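Local coordinates for malonyl CoA:acyl carrier protein malonyltransferase (PDB 1NM2), which probably transfers the malonyl group of malonyl-CoA to the acyl carrier protein, supplying malonyl-ACP for fatty acid biosynthesis, at residues P62-A67 against H97-I102; L296-P301 against D305-L310. One frame throughout, in Å; residues are numbered along the deposited sequence.

Contact 1: P62-A67 against H97-I102. With ACY (acetic acid), chain D.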
loop_
_atom_site.group_PDB
_atom_site.type_symbol
_atom_site.label_atom_id
_atom_site.label_comp_id
_atom_site.label_asym_id
_atom_site.label_seq_id
_atom_site.Cartn_x
_atom_site.Cartn_y
_atom_site.Cartn_z
ATOM N N PRO A 62 -1.968 -3.905 9.440
ATOM C CA PRO A 62 -1.215 -5.143 9.698
ATOM C C PRO A 62 -1.777 -6.359 8.950
ATOM O O PRO A 62 -1.030 -7.249 8.553
ATOM C CB PRO A 62 -1.298 -5.301 11.219
ATOM C CG PRO A 62 -2.560 -4.565 11.585
ATOM C CD PRO A 62 -2.481 -3.333 10.696
ATOM N N LEU A 63 -3.092 -6.401 8.770
ATOM C CA LEU A 63 -3.719 -7.507 8.055
ATOM C C LEU A 63 -3.222 -7.563 6.610
ATOM O O LEU A 63 -2.915 -8.634 6.091
ATOM C CB LEU A 63 -5.243 -7.355 8.072
ATOM C CG LEU A 63 -6.059 -8.397 7.298
ATOM C CD1 LEU A 63 -5.750 -9.806 7.805
ATOM C CD2 LEU A 63 -7.549 -8.093 7.484
ATOM N N LEU A 64 -3.152 -6.404 5.961
ATOM C CA LEU A 64 -2.688 -6.332 4.579
ATOM C C LEU A 64 -1.238 -6.782 4.450
ATOM O O LEU A 64 -0.888 -7.494 3.508
ATOM C CB LEU A 64 -2.830 -4.898 4.042
ATOM C CG LEU A 64 -4.251 -4.481 3.653
ATOM C CD1 LEU A 64 -4.337 -2.977 3.473
ATOM C CD2 LEU A 64 -4.640 -5.209 2.374
ATOM N N VAL A 65 -0.397 -6.375 5.396
ATOM C CA VAL A 65 1.018 -6.741 5.359
ATOM C C VAL A 65 1.205 -8.248 5.548
ATOM O O VAL A 65 1.987 -8.881 4.834
ATOM C CB VAL A 65 1.825 -5.969 6.435
ATOM C CG1 VAL A 65 3.277 -6.425 6.428
ATOM C CG2 VAL A 65 1.765 -4.453 6.154
ATOM N N ALA A 66 0.477 -8.824 6.500
ATOM C CA ALA A 66 0.569 -10.258 6.750
ATOM C C ALA A 66 0.117 -11.032 5.519
ATOM O O ALA A 66 0.692 -12.068 5.184
ATOM C CB ALA A 66 -0.288 -10.643 7.951
ATOM N N ALA A 67 -0.918 -10.535 4.849
ATOM C CA ALA A 67 -1.430 -11.195 3.648
ATOM C C ALA A 67 -0.382 -11.179 2.535
ATOM O O ALA A 67 -0.181 -12.181 1.848
ATOM C CB ALA A 67 -2.710 -10.502 3.170
ATOM N N HIS A 97 1.868 0.179 -2.440
ATOM C CA HIS A 97 1.075 1.390 -2.277
ATOM C C HIS A 97 0.819 1.703 -0.800
ATOM O O HIS A 97 0.055 1.011 -0.137
ATOM C CB HIS A 97 -0.252 1.242 -3.030
ATOM C CG HIS A 97 -0.907 2.548 -3.359
ATOM N ND1 HIS A 97 -1.533 3.329 -2.411
ATOM C CD2 HIS A 97 -0.999 3.226 -4.527
ATOM C CE1 HIS A 97 -1.984 4.432 -2.982
ATOM N NE2 HIS A 97 -1.673 4.394 -4.266
ATOM N N SER A 98 1.475 2.750 -0.309
ATOM C CA SER A 98 1.354 3.193 1.080
ATOM C C SER A 98 1.741 2.087 2.067
ATOM O O SER A 98 2.926 1.866 2.308
ATOM C CB SER A 98 -0.070 3.681 1.361
ATOM O OG SER A 98 -0.100 4.447 2.555
ATOM N N VAL A 99 0.761 1.397 2.642
ATOM C CA VAL A 99 1.071 0.318 3.583
ATOM C C VAL A 99 1.849 -0.774 2.848
ATOM O O VAL A 99 2.666 -1.483 3.443
ATOM C CB VAL A 99 -0.205 -0.332 4.192
ATOM C CG1 VAL A 99 -1.090 0.726 4.806
ATOM C CG2 VAL A 99 -0.955 -1.109 3.131
ATOM N N GLY A 100 1.590 -0.899 1.551
ATOM C CA GLY A 100 2.274 -1.902 0.752
ATOM C C GLY A 100 3.776 -1.683 0.708
ATOM O O GLY A 100 4.529 -2.588 0.338
ATOM N N GLU A 101 4.219 -0.483 1.078
ATOM C CA GLU A 101 5.650 -0.172 1.084
ATOM C C GLU A 101 6.364 -0.936 2.188
ATOM O O GLU A 101 7.544 -1.271 2.062
ATOM C CB GLU A 101 5.896 1.322 1.305
ATOM C CG GLU A 101 5.436 2.222 0.178
ATOM C CD GLU A 101 6.343 3.431 0.025
ATOM O OE1 GLU A 101 7.129 3.454 -0.947
ATOM O OE2 GLU A 101 6.281 4.344 0.880
ATOM N N ILE A 102 5.662 -1.177 3.290
ATOM C CA ILE A 102 6.260 -1.915 4.389
ATOM C C ILE A 102 6.367 -3.363 3.930
ATOM O O ILE A 102 7.364 -4.027 4.181
ATOM C CB ILE A 102 5.405 -1.828 5.684
ATOM C CG1 ILE A 102 5.486 -0.417 6.279
ATOM C CG2 ILE A 102 5.913 -2.831 6.716
ATOM C CD1 ILE A 102 4.852 0.665 5.433
HETATM C C ACY D . -2.788 4.592 4.082
HETATM O O ACY D . -3.680 3.873 4.697
HETATM O OXT ACY D . -1.572 4.774 4.427
HETATM C CH3 ACY D . -3.305 5.257 2.816
#

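Contact 2: L296-P301 against D305-L310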
loop_
_atom_site.group_PDB
_atom_site.type_symbol
_atom_site.label_atom_id
_atom_site.label_comp_id
_atom_site.label_asym_id
_atom_site.label_seq_id
_atom_site.Cartn_x
_atom_site.Cartn_y
_atom_site.Cartn_z
ATOM N N LEU A 296 -0.457 -9.996 -13.094
ATOM C CA LEU A 296 -1.160 -11.082 -12.426
ATOM C C LEU A 296 -1.380 -10.695 -10.971
ATOM O O LEU A 296 -0.451 -10.263 -10.285
ATOM C CB LEU A 296 -0.356 -12.385 -12.511
ATOM C CG LEU A 296 -1.045 -13.658 -11.992
ATOM C CD1 LEU A 296 -0.361 -14.890 -12.570
ATOM C CD2 LEU A 296 -1.016 -13.694 -10.473
ATOM N N ALA A 297 -2.617 -10.839 -10.509
ATOM C CA ALA A 297 -2.954 -10.514 -9.133
ATOM C C ALA A 297 -3.226 -11.794 -8.353
ATOM O O ALA A 297 -3.991 -12.652 -8.798
ATOM C CB ALA A 297 -4.183 -9.607 -9.092
ATOM N N LEU A 298 -2.580 -11.931 -7.201
ATOM C CA LEU A 298 -2.788 -13.096 -6.351
ATOM C C LEU A 298 -3.989 -12.832 -5.452
ATOM O O LEU A 298 -3.958 -11.936 -4.608
ATOM C CB LEU A 298 -1.561 -13.364 -5.480
ATOM C CG LEU A 298 -0.299 -13.852 -6.192
ATOM C CD1 LEU A 298 0.827 -13.989 -5.182
ATOM C CD2 LEU A 298 -0.577 -15.184 -6.877
ATOM N N LYS A 299 -5.056 -13.599 -5.645
ATOM C CA LYS A 299 -6.245 -13.440 -4.821
ATOM C C LYS A 299 -6.438 -14.653 -3.917
ATOM O O LYS A 299 -6.836 -14.511 -2.761
ATOM C CB LYS A 299 -7.464 -13.203 -5.708
ATOM C CG LYS A 299 -7.330 -11.927 -6.539
ATOM C CD LYS A 299 -8.566 -11.654 -7.376
ATOM C CE LYS A 299 -8.441 -10.335 -8.121
ATOM N NZ LYS A 299 -9.671 -10.016 -8.893
ATOM N N THR A 300 -6.139 -15.843 -4.438
ATOM C CA THR A 300 -6.251 -17.081 -3.659
ATOM C C THR A 300 -5.113 -18.019 -4.054
ATOM O O THR A 300 -4.477 -17.834 -5.091
ATOM C CB THR A 300 -7.590 -17.828 -3.914
ATOM O OG1 THR A 300 -7.590 -18.368 -5.240
ATOM C CG2 THR A 300 -8.783 -16.887 -3.746
ATOM N N PRO A 301 -4.837 -19.038 -3.226
ATOM C CA PRO A 301 -3.764 -19.995 -3.518
ATOM C C PRO A 301 -3.884 -20.627 -4.909
ATOM O O PRO A 301 -2.890 -21.062 -5.489
ATOM C CB PRO A 301 -3.912 -21.021 -2.400
ATOM C CG PRO A 301 -4.347 -20.163 -1.239
ATOM C CD PRO A 301 -5.392 -19.265 -1.878
ATOM N N ASP A 305 -0.117 -21.324 -9.237
ATOM C CA ASP A 305 0.472 -22.012 -10.386
ATOM C C ASP A 305 0.738 -21.052 -11.543
ATOM O O ASP A 305 1.828 -21.045 -12.116
ATOM C CB ASP A 305 -0.438 -23.154 -10.847
ATOM C CG ASP A 305 -0.123 -24.461 -10.148
ATOM O OD1 ASP A 305 0.225 -24.422 -8.951
ATOM O OD2 ASP A 305 -0.227 -25.528 -10.790
ATOM N N ALA A 306 -0.257 -20.237 -11.883
ATOM C CA ALA A 306 -0.101 -19.267 -12.960
ATOM C C ALA A 306 0.996 -18.263 -12.596
ATOM O O ALA A 306 1.753 -17.813 -13.457
ATOM C CB ALA A 306 -1.417 -18.540 -13.208
ATOM N N ALA A 307 1.076 -17.910 -11.318
ATOM C CA ALA A 307 2.089 -16.967 -10.862
ATOM C C ALA A 307 3.482 -17.566 -11.017
ATOM O O ALA A 307 4.405 -16.894 -11.474
ATOM C CB ALA A 307 1.839 -16.590 -9.405
ATOM N N ARG A 308 3.634 -18.831 -10.632
ATOM C CA ARG A 308 4.923 -19.510 -10.738
ATOM C C ARG A 308 5.412 -19.519 -12.187
ATOM O O ARG A 308 6.601 -19.337 -12.450
ATOM C CB ARG A 308 4.818 -20.951 -10.239
ATOM C CG ARG A 308 4.297 -21.110 -8.823
ATOM C CD ARG A 308 4.086 -22.590 -8.513
ATOM N NE ARG A 308 3.250 -22.803 -7.332
ATOM C CZ ARG A 308 3.620 -22.518 -6.088
ATOM N NH1 ARG A 308 4.821 -22.006 -5.853
ATOM N NH2 ARG A 308 2.785 -22.737 -5.082
ATOM N N GLU A 309 4.490 -19.733 -13.123
ATOM C CA GLU A 309 4.850 -19.755 -14.538
ATOM C C GLU A 309 5.378 -18.386 -14.945
ATOM O O GLU A 309 6.389 -18.274 -15.643
ATOM C CB GLU A 309 3.633 -20.093 -15.401
ATOM C CG GLU A 309 2.875 -21.330 -14.961
ATOM C CD GLU A 309 1.676 -21.613 -15.845
ATOM O OE1 GLU A 309 0.870 -20.683 -16.082
ATOM O OE2 GLU A 309 1.538 -22.767 -16.300
ATOM N N LEU A 310 4.683 -17.344 -14.503
ATOM C CA LEU A 310 5.073 -15.982 -14.822
ATOM C C LEU A 310 6.440 -15.681 -14.215
ATOM O O LEU A 310 7.292 -15.062 -14.854
ATOM C CB LEU A 310 4.027 -15.003 -14.292
ATOM C CG LEU A 310 4.071 -13.586 -14.869
ATOM C CD1 LEU A 310 4.019 -13.648 -16.396
ATOM C CD2 LEU A 310 2.898 -12.782 -14.322
HETATM O O HOH W 1 -2.283 -22.718 -7.834
#

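Contact 1: P62-A67 against H97-I102
The helical segment 62-67, part of helix 57-75, passes the H97-G100 turn, with the CA atoms of V65 and G100 6.8 Å apart. The turn, a type II', sits where strand 93-96 gives way to helix 100-107. With S98 at its tip and G96 and G100 flanking it, this is consistent with the nucleophile elbow of an alpha/beta hydrolase-like core. S98 has phi/psi of 58°/-100°, the strained backbone expected of the residue at the tip of such an elbow.

Only methyl groups and one carbonyl meet across the contact. L64 and V99 cross at about a right angle, bringing L64 CD1 to 3.9 Å from V99 CG2. With chi1 at -54°, V99 wedges that methyl between its own backbone N and carbonyl carbon. V65 CG2 lies 4.1 Å from V99 O, an oxygen already taken by the backbone N of I102, while V65 CG1 meets I102 CG2 more loosely at 4.5 Å. L117 and V120 of helix 113-132 also pack on V65, so the side chain is enclosed from a third element.

Polar contacts gather at S98 instead: its OG is hydrogen-bonded to H202 NE2 and R123 NH2, and to a bound acetate that mimics a malonyl group and is gripped by R123 NH1 as well. The acetate OXT is modelled only 2.4 Å from S98 OG, a very short hydrogen bond whose exact length is doubtful.

Contact 2: L296-P301 against D305-L310
L296 reaches from near the end of strand 294-297, an outermost strand of the parallel sheet, onto helix 304-314, which follows it in the chain; the CA atoms of L296 and A307 are 6.9 Å apart. Its CB touches the far end of the helical segment first, 3.7 Å from L310 CD2. With CG anti to the backbone N (chi1 -173°), the chain then extends toward the helix and forks. CD2 turns to the methyl of A307, at looser range. CD1 goes deepest, resting on the peptide link between A306 and A307: it is 3.6 Å from both A306 C and A307 N, with A306 CB close by.

L298, two residues on, adds its CD2 at 3.8 Å from A307 CB, so the small alanine side chain is met by two leucines. L75 of helix 57-75 also touches A307, and I274 of the neighbouring strand backs L310.

At the other end, water 1 ties loop to helix, donating to P301 O at 2.9 Å and accepting from D305 N at 2.9 Å. D305 OD1 lies in the plane of the R308 guanidinium, at its edge, in a long salt bridge 3.8 Å from R308 NE, within the helix. Directly between the two segments the contact is therefore aliphatic: alanines let the helix come close to the strand, and polar pairing is left to one water at the loop end.

Both contacts set a helix against a piece of chain leaving the parallel sheet, and both are apolar across their direct interface. Contact 1 lies deep, its centre about 6 Å from the centre of the chain, and all its touching residues are buried; contact 2 lies about 19 Å out and includes the exposed A306. Contact 1 involves the strand 93-96 end, inside the sheet, and contact 2 the outermost strand 294-297. Helix 57-75 supplies one side of contact 1 and, through L75, borders contact 2. Polar chemistry differs: at 97-102 it gathers around a bound acetate, in contact 2 around a water bridging P301 and D305.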